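Local structure of beta-glucuronidase (uncultured Clostridium sp., 6U7J) at residues L329-A334 against T581-I586; K302-H307 against W551-F556; K297-K302 against G333-R338; D510-L515 against G567-I572; T505-D510 against I546-W551. The protein hydrolyses beta-D-glucuronides to release glucuronic acid, and as a gut bacterial enzyme probably helps to reactivate estrogens from their glucuronide conjugates. One frame throughout, in Å; residues are numbered along the deposited sequence.

Contact 1: L329-A334 against T581-I586; sequences LKWIGA and TAAFAI
The indole of W331 drives its six-membered edge into one face of the F584 ring, an offset edge-to-face pair with planes 86° apart and centroids 5.2 Å apart. W331 CH2 stands 3.6 Å above the phenyl plane, displaced toward the rim, and W331 CZ2 comes within 3.5 Å of F584 CE1. The methyl of A583 lies near the plane of the indole, also at its edge, with A583 CB 4.3 Å from W331 CZ3, while the carbonyl oxygen T581 O sits in plane at the rim of F584. A chi1 of 171° swings W331 CG away from its own backbone N and carries the long ring over to the other helix.

Beside the rings the packing is aliphatic. I332 reaches out through CD1, 3.9 Å from I586 CG2 and 4.1 Å from A583 CB. Alanine suits position 583 because a lone methyl lets the isoleucine come close to the helix backbone. G333, with positive phi, ends its helix in a Schellman motif, a conformation that glycine adopts easily.

Helix 319-332 thus meets helix 581-592, the last of the barrel domain, on the outside of the TIM barrel. F304 of strand 297-305 touches I332 from the barrel side, I572 packs against A583 and I586, and L518 of the second subunit packs on W331.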
# COMPACT_ATOMS: atom_id res chain seq x y z
N LEU B 329 13.62 17.91 9.85
CA LEU B 329 15.00 17.89 10.30
C LEU B 329 15.09 18.19 11.79
O LEU B 329 15.79 17.51 12.54
CB LEU B 329 15.84 18.89 9.51
CG LEU B 329 16.17 18.53 8.07
CD1 LEU B 329 16.85 19.70 7.38
CD2 LEU B 329 17.03 17.26 8.00
N LYS B 330 14.37 19.23 12.23
CA LYS B 330 14.38 19.58 13.64
C LYS B 330 13.73 18.48 14.48
O LYS B 330 14.21 18.16 15.57
CB LYS B 330 13.67 20.91 13.84
CG LYS B 330 13.62 21.37 15.30
CD LYS B 330 12.67 22.55 15.43
CE LYS B 330 12.76 23.19 16.80
NZ LYS B 330 14.14 23.72 17.05
N TRP B 331 12.64 17.90 13.99
CA TRP B 331 11.94 16.87 14.75
C TRP B 331 12.81 15.64 14.93
O TRP B 331 12.92 15.10 16.04
CB TRP B 331 10.62 16.52 14.06
CG TRP B 331 9.90 15.31 14.64
CD1 TRP B 331 9.03 15.29 15.70
CD2 TRP B 331 9.98 13.97 14.16
NE1 TRP B 331 8.57 14.01 15.92
CE2 TRP B 331 9.14 13.18 14.99
CE3 TRP B 331 10.67 13.35 13.12
CZ2 TRP B 331 8.99 11.81 14.80
CZ3 TRP B 331 10.53 11.98 12.93
CH2 TRP B 331 9.68 11.23 13.78
N ILE B 332 13.48 15.20 13.86
CA ILE B 332 14.29 13.99 13.94
C ILE B 332 15.61 14.21 14.66
O ILE B 332 16.31 13.23 14.93
CB ILE B 332 14.54 13.43 12.53
CG1 ILE B 332 14.79 11.91 12.59
CG2 ILE B 332 15.66 14.19 11.85
CD1 ILE B 332 14.60 11.17 11.28
N GLY B 333 15.95 15.45 15.01
CA GLY B 333 17.22 15.73 15.67
C GLY B 333 18.39 15.95 14.74
O GLY B 333 19.54 15.94 15.20
N ALA B 334 18.15 16.11 13.44
CA ALA B 334 19.25 16.38 12.53
C ALA B 334 19.80 17.79 12.79
O ALA B 334 19.11 18.67 13.31
CB ALA B 334 18.78 16.24 11.08
N THR B 581 9.05 3.65 9.80
CA THR B 581 9.33 3.29 11.20
C THR B 581 10.73 3.71 11.64
O THR B 581 10.91 4.20 12.75
CB THR B 581 9.17 1.78 11.43
OG1 THR B 581 10.07 1.06 10.59
CG2 THR B 581 7.77 1.33 11.15
N ALA B 582 11.74 3.52 10.78
CA ALA B 582 13.11 3.82 11.19
C ALA B 582 13.28 5.28 11.62
O ALA B 582 14.12 5.57 12.47
CB ALA B 582 14.08 3.49 10.06
N ALA B 583 12.47 6.19 11.08
CA ALA B 583 12.59 7.59 11.47
C ALA B 583 12.51 7.76 12.98
O ALA B 583 13.21 8.60 13.56
CB ALA B 583 11.52 8.44 10.78
N PHE B 584 11.65 6.98 13.63
CA PHE B 584 11.41 7.15 15.05
C PHE B 584 12.60 6.64 15.86
O PHE B 584 12.95 7.24 16.89
CB PHE B 584 10.11 6.44 15.46
CG PHE B 584 8.89 7.13 14.94
CD1 PHE B 584 8.33 8.19 15.64
CD2 PHE B 584 8.33 6.76 13.72
CE1 PHE B 584 7.22 8.86 15.14
CE2 PHE B 584 7.23 7.43 13.22
CZ PHE B 584 6.67 8.48 13.93
N ALA B 585 13.23 5.56 15.41
CA ALA B 585 14.44 5.09 16.07
C ALA B 585 15.59 6.05 15.86
O ALA B 585 16.34 6.35 16.79
CB ALA B 585 14.81 3.69 15.57
N ILE B 586 15.75 6.55 14.63
CA ILE B 586 16.81 7.54 14.36
C ILE B 586 16.64 8.75 15.26
O ILE B 586 17.61 9.24 15.84
CB ILE B 586 16.81 7.95 12.87
CG1 ILE B 586 17.24 6.78 11.97
CG2 ILE B 586 17.71 9.16 12.63
CD1 ILE B 586 16.62 6.84 10.57

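Contact 2: K302-H307 against W551-F556; sequences KGFGKH and WAFADF
F304 offers a ring face to F553, whose edge points at it in an edge-to-face pair with centroids 5.3 Å apart and planes at 76°. F553 CD2 stands 3.6 Å above the F304 ring, toward its rim. Next comes G305, whose bare backbone lets the indole of W551 lie close, with W551 CZ3 3.7 Å from G305 C; a residue without a side chain fits this tight spot.

K306 runs alongside F553, pointing the same way. The bend at chi3 (94°) brings its CE over the phenyl face, 4.0 Å from the ring centroid, as a CH-pi contact. The methylene arm of a lysine can pack on an aromatic ring while the ammonium serves another partner: a further bend at chi4 directs NZ to D325 in a salt bridge.

H307 closes the run inside an aromatic cluster with W551 and F556. H307 CD2 sits over the centre of the F556 ring, 3.5 Å above its plane, and is 3.6 Å from W551 CH2. F556 CG lies between its backbone N and carbonyl carbon (chi1 62°), which turns the ring to receive the histidine, and H307 ND1 is hydrogen-bonded to Y342 OH.

The contact joins the exit of strand 297-305 to the loop that follows strand 545-551, at the C-terminal end of the barrel strands. Helix 319-332 flanks the phenylalanines through L329, and W590 of helix 581-592 meets F304 edge-to-face.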
# COMPACT_ATOMS: atom_id res chain seq x y z
N LYS B 302 24.91 15.18 12.06
CA LYS B 302 23.75 14.29 12.07
C LYS B 302 22.73 14.80 11.06
O LYS B 302 22.18 15.90 11.24
CB LYS B 302 23.11 14.22 13.47
CG LYS B 302 24.06 13.85 14.61
CD LYS B 302 23.35 14.01 15.96
CE LYS B 302 22.91 15.45 16.16
NZ LYS B 302 22.09 15.61 17.39
N GLY B 303 22.45 14.00 10.04
CA GLY B 303 21.51 14.45 9.02
C GLY B 303 21.48 13.57 7.79
O GLY B 303 21.60 12.34 7.89
N PHE B 304 21.35 14.20 6.62
CA PHE B 304 21.08 13.52 5.36
C PHE B 304 21.69 14.28 4.21
O PHE B 304 21.75 15.51 4.22
CB PHE B 304 19.57 13.42 5.04
CG PHE B 304 18.73 12.92 6.16
CD1 PHE B 304 18.23 13.80 7.11
CD2 PHE B 304 18.39 11.58 6.24
CE1 PHE B 304 17.43 13.35 8.14
CE2 PHE B 304 17.60 11.11 7.28
CZ PHE B 304 17.11 11.99 8.23
N GLY B 305 22.05 13.56 3.16
CA GLY B 305 22.03 14.18 1.84
C GLY B 305 20.58 14.25 1.38
O GLY B 305 19.77 13.36 1.67
N LYS B 306 20.23 15.35 0.71
CA LYS B 306 18.85 15.51 0.26
C LYS B 306 18.77 15.44 -1.27
O LYS B 306 19.65 14.88 -1.94
CB LYS B 306 18.27 16.82 0.83
CG LYS B 306 18.06 16.81 2.37
CD LYS B 306 17.59 18.19 2.90
CE LYS B 306 16.06 18.29 3.01
NZ LYS B 306 15.34 18.03 1.70
N HIS B 307 17.70 15.99 -1.83
CA HIS B 307 17.57 16.21 -3.26
C HIS B 307 16.54 17.31 -3.40
O HIS B 307 15.74 17.54 -2.49
CB HIS B 307 17.10 14.95 -4.01
CG HIS B 307 18.21 14.19 -4.69
ND1 HIS B 307 19.02 14.74 -5.66
CD2 HIS B 307 18.62 12.90 -4.54
CE1 HIS B 307 19.89 13.84 -6.06
NE2 HIS B 307 19.67 12.72 -5.40
N TRP B 551 21.38 8.04 3.86
CA TRP B 551 21.04 8.40 2.50
C TRP B 551 19.55 8.30 2.26
O TRP B 551 18.91 7.29 2.56
CB TRP B 551 21.75 7.59 1.43
CG TRP B 551 21.24 8.01 0.05
CD1 TRP B 551 20.59 7.23 -0.86
CD2 TRP B 551 21.29 9.33 -0.54
NE1 TRP B 551 20.26 7.96 -1.99
CE2 TRP B 551 20.69 9.25 -1.82
CE3 TRP B 551 21.82 10.56 -0.12
CZ2 TRP B 551 20.59 10.35 -2.67
CZ3 TRP B 551 21.72 11.67 -0.97
CH2 TRP B 551 21.11 11.55 -2.24
N ALA B 552 19.05 9.37 1.65
CA ALA B 552 17.68 9.68 1.32
C ALA B 552 17.00 10.14 2.59
O ALA B 552 16.61 9.35 3.46
CB ALA B 552 17.00 8.52 0.62
N PHE B 553 16.98 11.47 2.72
CA PHE B 553 15.97 12.15 3.53
C PHE B 553 14.58 11.67 3.15
O PHE B 553 13.79 11.26 4.01
CB PHE B 553 16.12 13.66 3.32
CG PHE B 553 15.09 14.47 4.03
CD1 PHE B 553 14.05 15.06 3.33
CD2 PHE B 553 15.17 14.64 5.41
CE1 PHE B 553 13.09 15.81 4.00
CE2 PHE B 553 14.21 15.38 6.09
CZ PHE B 553 13.17 15.98 5.38
N ALA B 554 14.26 11.69 1.85
CA ALA B 554 12.94 11.35 1.34
C ALA B 554 13.06 10.55 0.04
O ALA B 554 13.99 10.76 -0.75
CB ALA B 554 12.09 12.61 1.07
N ASP B 555 12.12 9.62 -0.15
CA ASP B 555 11.99 8.94 -1.43
C ASP B 555 11.99 9.98 -2.55
O ASP B 555 11.38 11.04 -2.42
CB ASP B 555 10.68 8.12 -1.45
CG ASP B 555 10.66 6.97 -0.39
OD1 ASP B 555 11.73 6.59 0.13
OD2 ASP B 555 9.57 6.43 -0.08
N PHE B 556 12.72 9.70 -3.64
CA PHE B 556 12.85 10.65 -4.75
C PHE B 556 12.88 9.90 -6.07
O PHE B 556 13.10 8.68 -6.11
CB PHE B 556 14.11 11.52 -4.62
CG PHE B 556 15.39 10.73 -4.65
CD1 PHE B 556 16.05 10.50 -5.86
CD2 PHE B 556 15.95 10.25 -3.46
CE1 PHE B 556 17.23 9.77 -5.89
CE2 PHE B 556 17.14 9.52 -3.48
CZ PHE B 556 17.79 9.28 -4.69

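Contact 3: K297-K302 against G333-R338; sequences KPFYFK and GANSFR
The side-chain amide of N335 plugs into the backbone of Y300-K302 and makes the tight half of this contact. N335 ND2 donates to Y300 O at 2.9 Å in a nearly straight bond (174°) that lies in the amide plane. On its other side N335 OD1 accepts from K302 N at 2.8 Å. A chi1 of 62°, which places CG between the asparagine's own N and carbonyl carbon, brings the amide up against the strand. The main chain joins in as N335 N donates to K302 O over 2.7 Å, with S336 N as a weak second donor to the same oxygen. S336 OG donates to N335 OD1 at 2.9 Å and is itself hydrogen-bonded to H549 NE2. F299 approaches the amide obliquely, its CZ 3.5 Å from N335 CG, with ring and amide planes 26° apart.

The other half is held more loosely. K302 folds its arm back at chi3, and its ammonium makes only a weak bond of 3.4 Å from K302 NZ to G333 O; the stronger partner is W590 O of helix 581-592. K297 and P298 lie beyond the segment 333-338 and are exposed.

Strand 297-305, helix 319-332 and strand 336-338 form a beta-alpha-beta unit of the TIM barrel. By offering both a donor and an acceptor, the asparagine amide imitates a peptide group of a neighbouring strand where the approaching segment runs across the strand rather than along it. With three bonds on the amide, its flip state and rotation are fixed. Y300 O and K302 N receive partners from the side chain, and K302 O from the main chain of N335.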
# COMPACT_ATOMS: atom_id res chain seq x y z
N LYS B 297 34.25 24.43 19.31
CA LYS B 297 33.67 23.26 19.97
C LYS B 297 33.38 22.15 18.97
O LYS B 297 33.01 22.43 17.82
CB LYS B 297 32.39 23.65 20.74
CG LYS B 297 32.60 24.87 21.64
CD LYS B 297 31.30 25.52 22.12
CE LYS B 297 30.77 26.52 21.08
NZ LYS B 297 31.15 27.96 21.31
N PRO B 298 33.55 20.89 19.37
CA PRO B 298 33.40 19.79 18.41
C PRO B 298 31.97 19.71 17.89
O PRO B 298 31.00 19.94 18.62
CB PRO B 298 33.77 18.55 19.22
CG PRO B 298 34.45 19.06 20.46
CD PRO B 298 33.83 20.40 20.72
N PHE B 299 31.87 19.38 16.61
CA PHE B 299 30.60 19.27 15.92
C PHE B 299 30.54 17.89 15.29
O PHE B 299 31.49 17.47 14.62
CB PHE B 299 30.44 20.37 14.86
CG PHE B 299 29.14 20.33 14.12
CD1 PHE B 299 27.99 20.86 14.69
CD2 PHE B 299 29.05 19.74 12.86
CE1 PHE B 299 26.77 20.81 14.01
CE2 PHE B 299 27.85 19.70 12.18
CZ PHE B 299 26.71 20.24 12.76
N TYR B 300 29.45 17.18 15.54
CA TYR B 300 29.22 15.87 14.95
C TYR B 300 28.04 16.01 13.99
O TYR B 300 26.96 16.45 14.39
CB TYR B 300 28.95 14.83 16.05
CG TYR B 300 28.84 13.41 15.55
CD1 TYR B 300 27.60 12.88 15.19
CD2 TYR B 300 29.97 12.61 15.41
CE1 TYR B 300 27.49 11.58 14.71
CE2 TYR B 300 29.86 11.31 14.92
CZ TYR B 300 28.62 10.80 14.58
OH TYR B 300 28.49 9.51 14.11
N PHE B 301 28.27 15.72 12.71
CA PHE B 301 27.22 15.86 11.70
C PHE B 301 26.16 14.76 11.89
O PHE B 301 26.48 13.57 11.88
CB PHE B 301 27.80 15.76 10.29
CG PHE B 301 28.72 16.90 9.90
CD1 PHE B 301 30.03 16.95 10.37
CD2 PHE B 301 28.30 17.88 9.01
CE1 PHE B 301 30.87 17.97 9.99
CE2 PHE B 301 29.15 18.90 8.62
CZ PHE B 301 30.43 18.95 9.12
N LYS B 302 24.91 15.18 12.06
CA LYS B 302 23.75 14.29 12.07
C LYS B 302 22.73 14.80 11.06
O LYS B 302 22.18 15.90 11.24
CB LYS B 302 23.11 14.22 13.47
CG LYS B 302 24.06 13.85 14.61
CD LYS B 302 23.35 14.01 15.96
CE LYS B 302 22.91 15.45 16.16
NZ LYS B 302 22.09 15.61 17.39
N GLY B 333 15.95 15.45 15.01
CA GLY B 333 17.22 15.73 15.67
C GLY B 333 18.39 15.95 14.74
O GLY B 333 19.54 15.94 15.20
N ALA B 334 18.15 16.11 13.44
CA ALA B 334 19.25 16.38 12.53
C ALA B 334 19.80 17.79 12.79
O ALA B 334 19.11 18.67 13.31
CB ALA B 334 18.78 16.24 11.08
N ASN B 335 21.07 17.99 12.44
CA ASN B 335 21.68 19.30 12.55
C ASN B 335 22.33 19.78 11.26
O ASN B 335 22.91 20.87 11.24
CB ASN B 335 22.72 19.34 13.70
CG ASN B 335 23.88 18.38 13.48
OD1 ASN B 335 24.09 17.87 12.38
ND2 ASN B 335 24.63 18.11 14.54
N SER B 336 22.25 18.99 10.18
CA SER B 336 23.01 19.28 8.98
C SER B 336 22.39 18.55 7.78
O SER B 336 21.67 17.57 7.94
CB SER B 336 24.48 18.86 9.17
OG SER B 336 24.58 17.49 9.58
N PHE B 337 22.69 19.05 6.58
CA PHE B 337 22.48 18.27 5.37
C PHE B 337 23.58 18.59 4.37
O PHE B 337 24.33 19.57 4.51
CB PHE B 337 21.08 18.52 4.74
CG PHE B 337 20.78 19.96 4.40
CD1 PHE B 337 20.19 20.80 5.33
CD2 PHE B 337 21.02 20.45 3.12
CE1 PHE B 337 19.89 22.12 5.01
CE2 PHE B 337 20.71 21.77 2.79
CZ PHE B 337 20.14 22.60 3.74
N ARG B 338 23.68 17.73 3.36
CA ARG B 338 24.56 17.93 2.21
C ARG B 338 23.70 18.19 0.97
O ARG B 338 22.70 17.50 0.76
CB ARG B 338 25.47 16.72 1.98
CG ARG B 338 26.23 16.79 0.66
CD ARG B 338 27.28 15.68 0.53
NE ARG B 338 26.69 14.35 0.63
CZ ARG B 338 26.68 13.45 -0.35
NH1 ARG B 338 27.21 13.75 -1.53
NH2 ARG B 338 26.12 12.26 -0.16

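Contact 4: D510-L515 against G567-I572; sequences DTIAGL and GNKKGI
In D510, chi1 of -75° and chi2 of 82° turn the carboxylate across the facing loop so that its two oxygens meet different partners on K569 and K570. K570, extended until a bend at chi4 (57°), brings its ammonium to D510 OD1 as a salt bridge, with K570 NZ 2.8 Å away on the syn side. D510 OD2 accepts from K569 N at 2.9 Å on the anti side; both donors are tilted well out of the carboxylate plane. Water 1 lies within bonding distance of D510 OD2 and G567 O and can probably bridge them. Aspartate suits the place: its short arm keeps the carboxylate beside the facing backbone, where it takes K569 N-H and the K570 ammonium.

A backbone bond runs beside it from T511 N to K569 O, 2.8 Å long, the donor well above the carbonyl plane. N568 shapes its own loop, its OD1 accepting from K570 N at 2.8 Å in an Asx turn. I512 CD1 rests 3.7 Å from K569 CG. Beyond it, I512 to L515 form a type II turn; at G514's backbone angles a CB would press on the preceding carbonyl O, which calls for glycine.

K570 NZ is also hydrogen-bonded to Y474 OH. A carboxylate shared by a lysine and a peptide N-H thus joins the loops after strands 502-506 and 545-551, at the C-terminal end of the TIM barrel. T511 and I572 pack on helix 525-540, I572 reaches helix 581-592, and I512 meets V565 of the fourth subunit.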
# COMPACT_ATOMS: atom_id res chain seq x y z
N ASP B 510 16.66 0.58 0.65
CA ASP B 510 15.36 0.87 0.06
C ASP B 510 14.26 0.25 0.92
O ASP B 510 14.38 -0.90 1.38
CB ASP B 510 15.26 0.34 -1.37
CG ASP B 510 16.03 1.18 -2.37
OD1 ASP B 510 17.26 0.99 -2.47
OD2 ASP B 510 15.40 2.03 -3.07
N THR B 511 13.20 1.02 1.14
CA THR B 511 12.13 0.60 2.04
C THR B 511 10.78 0.98 1.45
O THR B 511 10.54 2.16 1.17
CB THR B 511 12.32 1.25 3.41
OG1 THR B 511 13.64 0.94 3.87
CG2 THR B 511 11.30 0.71 4.42
N ILE B 512 9.92 -0.01 1.24
CA ILE B 512 8.57 0.25 0.76
C ILE B 512 7.69 0.48 1.97
O ILE B 512 7.50 -0.42 2.80
CB ILE B 512 8.02 -0.91 -0.08
CG1 ILE B 512 8.98 -1.30 -1.21
CG2 ILE B 512 6.64 -0.52 -0.63
CD1 ILE B 512 9.26 -0.16 -2.22
N ALA B 513 7.13 1.69 2.08
CA ALA B 513 6.22 1.97 3.17
C ALA B 513 5.12 0.92 3.20
O ALA B 513 4.50 0.60 2.18
CB ALA B 513 5.62 3.37 3.02
N GLY B 514 4.92 0.33 4.37
CA GLY B 514 3.90 -0.66 4.56
C GLY B 514 4.34 -2.08 4.34
O GLY B 514 3.55 -3.00 4.62
N LEU B 515 5.55 -2.30 3.84
CA LEU B 515 6.11 -3.64 3.74
C LEU B 515 6.69 -4.02 5.10
O LEU B 515 7.70 -3.45 5.52
CB LEU B 515 7.18 -3.68 2.65
CG LEU B 515 7.37 -5.00 1.92
CD1 LEU B 515 8.36 -4.83 0.78
CD2 LEU B 515 7.85 -6.08 2.86
N GLY B 567 11.29 4.86 -8.42
CA GLY B 567 12.32 5.74 -7.93
C GLY B 567 13.14 5.12 -6.81
O GLY B 567 13.16 3.90 -6.60
N ASN B 568 13.82 5.99 -6.07
CA ASN B 568 14.66 5.56 -4.96
C ASN B 568 13.84 5.56 -3.68
O ASN B 568 13.26 6.59 -3.32
CB ASN B 568 15.89 6.46 -4.84
CG ASN B 568 16.89 5.94 -3.82
OD1 ASN B 568 16.54 5.66 -2.68
ND2 ASN B 568 18.14 5.81 -4.25
N LYS B 569 13.79 4.41 -3.01
CA LYS B 569 12.97 4.23 -1.82
C LYS B 569 13.80 4.18 -0.54
O LYS B 569 13.31 3.73 0.50
CB LYS B 569 12.13 2.96 -1.95
CG LYS B 569 10.94 3.08 -2.93
CD LYS B 569 10.12 4.33 -2.61
CE LYS B 569 8.73 4.25 -3.23
NZ LYS B 569 8.74 4.87 -4.58
N LYS B 570 15.06 4.66 -0.58
CA LYS B 570 15.88 4.71 0.63
C LYS B 570 15.50 5.85 1.55
O LYS B 570 16.14 6.00 2.61
CB LYS B 570 17.37 4.81 0.29
CG LYS B 570 17.92 3.68 -0.57
CD LYS B 570 19.44 3.59 -0.45
CE LYS B 570 19.97 2.39 -1.21
NZ LYS B 570 19.57 2.48 -2.63
N GLY B 571 14.51 6.66 1.19
CA GLY B 571 14.04 7.72 2.08
C GLY B 571 13.71 7.24 3.48
O GLY B 571 13.14 6.16 3.67
N ILE B 572 14.12 8.03 4.48
CA ILE B 572 13.63 7.86 5.85
C ILE B 572 12.21 8.38 5.93
O ILE B 572 11.40 7.89 6.73
CB ILE B 572 14.58 8.56 6.84
CG1 ILE B 572 15.85 7.74 7.07
CG2 ILE B 572 13.94 8.80 8.18
CD1 ILE B 572 15.59 6.22 7.21
O HOH W 1 13.42 1.28 -5.10

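Contact 5: T505-D510 against I546-W551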
# COMPACT_ATOMS: atom_id res chain seq x y z
N THR B 505 28.94 9.63 4.52
CA THR B 505 28.03 10.59 3.89
C THR B 505 26.78 9.92 3.33
O THR B 505 25.82 10.64 3.01
CB THR B 505 28.77 11.37 2.79
OG1 THR B 505 29.69 10.51 2.11
CG2 THR B 505 29.54 12.57 3.39
N GLU B 506 26.76 8.59 3.22
CA GLU B 506 25.62 7.85 2.70
C GLU B 506 25.65 6.44 3.27
O GLU B 506 26.71 5.80 3.31
CB GLU B 506 25.62 7.77 1.16
CG GLU B 506 25.33 9.08 0.41
CD GLU B 506 25.22 8.89 -1.10
OE1 GLU B 506 24.95 7.76 -1.55
OE2 GLU B 506 25.43 9.88 -1.86
N TYR B 507 24.48 5.96 3.70
CA TYR B 507 24.23 4.56 4.04
C TYR B 507 22.73 4.38 4.25
O TYR B 507 22.05 5.32 4.66
CB TYR B 507 25.02 4.14 5.28
CG TYR B 507 24.64 4.81 6.59
CD1 TYR B 507 24.83 6.17 6.79
CD2 TYR B 507 24.13 4.06 7.66
CE1 TYR B 507 24.50 6.78 8.01
CE2 TYR B 507 23.79 4.65 8.87
CZ TYR B 507 23.99 6.00 9.05
OH TYR B 507 23.65 6.58 10.25
N GLY B 508 22.22 3.19 3.97
CA GLY B 508 20.78 2.98 4.12
C GLY B 508 20.29 1.83 3.25
O GLY B 508 21.07 1.00 2.79
N ALA B 509 18.97 1.81 3.05
CA ALA B 509 18.32 0.66 2.43
C ALA B 509 16.98 1.08 1.85
O ALA B 509 16.25 1.85 2.48
CB ALA B 509 18.12 -0.46 3.46
N ASP B 510 16.66 0.58 0.65
CA ASP B 510 15.36 0.87 0.06
C ASP B 510 14.26 0.25 0.92
O ASP B 510 14.38 -0.90 1.38
CB ASP B 510 15.26 0.34 -1.37
CG ASP B 510 16.03 1.18 -2.37
OD1 ASP B 510 17.26 0.99 -2.47
OD2 ASP B 510 15.40 2.03 -3.07
N ILE B 546 33.34 11.85 12.41
CA ILE B 546 32.80 13.13 12.84
C ILE B 546 31.40 13.38 12.29
O ILE B 546 30.85 14.47 12.46
CB ILE B 546 33.74 14.30 12.48
CG1 ILE B 546 34.12 14.24 11.01
CG2 ILE B 546 34.98 14.27 13.35
CD1 ILE B 546 34.49 15.61 10.40
N GLY B 547 30.78 12.39 11.65
CA GLY B 547 29.41 12.59 11.23
C GLY B 547 28.84 11.36 10.56
O GLY B 547 29.56 10.47 10.08
N GLU B 548 27.50 11.34 10.51
CA GLU B 548 26.75 10.29 9.84
C GLU B 548 25.61 10.92 9.07
O GLU B 548 24.80 11.67 9.64
CB GLU B 548 26.23 9.25 10.86
CG GLU B 548 25.18 9.77 11.84
CD GLU B 548 25.02 8.88 13.07
OE1 GLU B 548 26.05 8.52 13.68
OE2 GLU B 548 23.86 8.54 13.43
N HIS B 549 25.54 10.64 7.78
CA HIS B 549 24.45 11.15 6.95
C HIS B 549 23.78 9.94 6.34
O HIS B 549 24.39 9.22 5.54
CB HIS B 549 24.96 12.13 5.88
CG HIS B 549 24.99 13.56 6.34
ND1 HIS B 549 25.12 14.62 5.46
CD2 HIS B 549 24.91 14.11 7.58
CE1 HIS B 549 25.11 15.75 6.14
NE2 HIS B 549 24.98 15.47 7.42
N ILE B 550 22.54 9.69 6.77
CA ILE B 550 21.75 8.61 6.20
C ILE B 550 21.37 9.00 4.78
O ILE B 550 21.11 10.18 4.50
CB ILE B 550 20.50 8.37 7.07
CG1 ILE B 550 20.91 7.78 8.43
CG2 ILE B 550 19.53 7.42 6.38
CD1 ILE B 550 19.82 7.88 9.47
N TRP B 551 21.38 8.04 3.86
CA TRP B 551 21.04 8.40 2.50
C TRP B 551 19.55 8.30 2.26
O TRP B 551 18.91 7.29 2.56
CB TRP B 551 21.75 7.59 1.43
CG TRP B 551 21.24 8.01 0.05
CD1 TRP B 551 20.59 7.23 -0.86
CD2 TRP B 551 21.29 9.33 -0.54
NE1 TRP B 551 20.26 7.96 -1.99
CE2 TRP B 551 20.69 9.25 -1.82
CE3 TRP B 551 21.82 10.56 -0.12
CZ2 TRP B 551 20.59 10.35 -2.67
CZ3 TRP B 551 21.72 11.67 -0.97
CH2 TRP B 551 21.11 11.55 -2.24
O HOH W 2 25.66 13.42 3.03
O HOH W 3 22.88 11.15 2.97
O HOH W 4 21.79 7.26 12.01
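T505 O is gripped by two waters, water 2 at 2.8 Å and water 3 at 3.0 Å, and water 2 bridges it to H549 ND1. T505 O and H549 O, both acceptors, lie 3.2 Å apart without bonding, and water supplies the donors to T505 O. These are neighbouring parallel strands of the TIM barrel, 502-506 and 545-551, joined through helix 525-540 as a beta-alpha-beta unit; they splay here, and water fills the break in their ladder. The histidine suits its place because its second nitrogen, NE2, is hydrogen-bonded to S336 OG of another strand.

Direct pairing resumes further on, where W551 N donates to Y507 O over 2.9 Å at an almost straight 177°. Y507 itself turns its ring toward helix 525-540 (chi1 65°), with H549 O near the ring plane and 3.3 Å from Y507 CD1. The far end of the ring rests on I550, Y507 CZ lying 3.6 Å from I550 CG1. Its hydroxyl suits a buried polar spot between strand and helix: it is hydrogen-bonded to N536 of helix 525-540, and water 4 connects it to E548 OE2. E548 in turn meets R589 and Y300.

E506, paired with R338 and Y470, lays its carboxylate on the indole of W551. The two planes lie 22° apart, and E506 CD stands 3.8 Å above the ring of W551, toward its rim.

All five contacts belong to the TIM-barrel domain and gather around strands 297-305 and 545-551, the neighbouring strands that close the barrel. Contacts 2 and 5 share W551, with centres about 8 Å apart; contact 3 shares K302 with contact 2 and G333 and A334 with contact 1, and contact 4 shares D510 with contact 5. Contact 1 lies outside the sheet, its centre about 12 Å from that of contact 2. Contacts 3 and 4 are farthest apart, centres about 24 Å. Along the chain contact 3 closes first, and contacts 4 and 5 are nested within contact 1. Contacts 1 and 2 join the first and last units and so help close the barrel, while 3 and 5 each lie within one beta-alpha-beta unit.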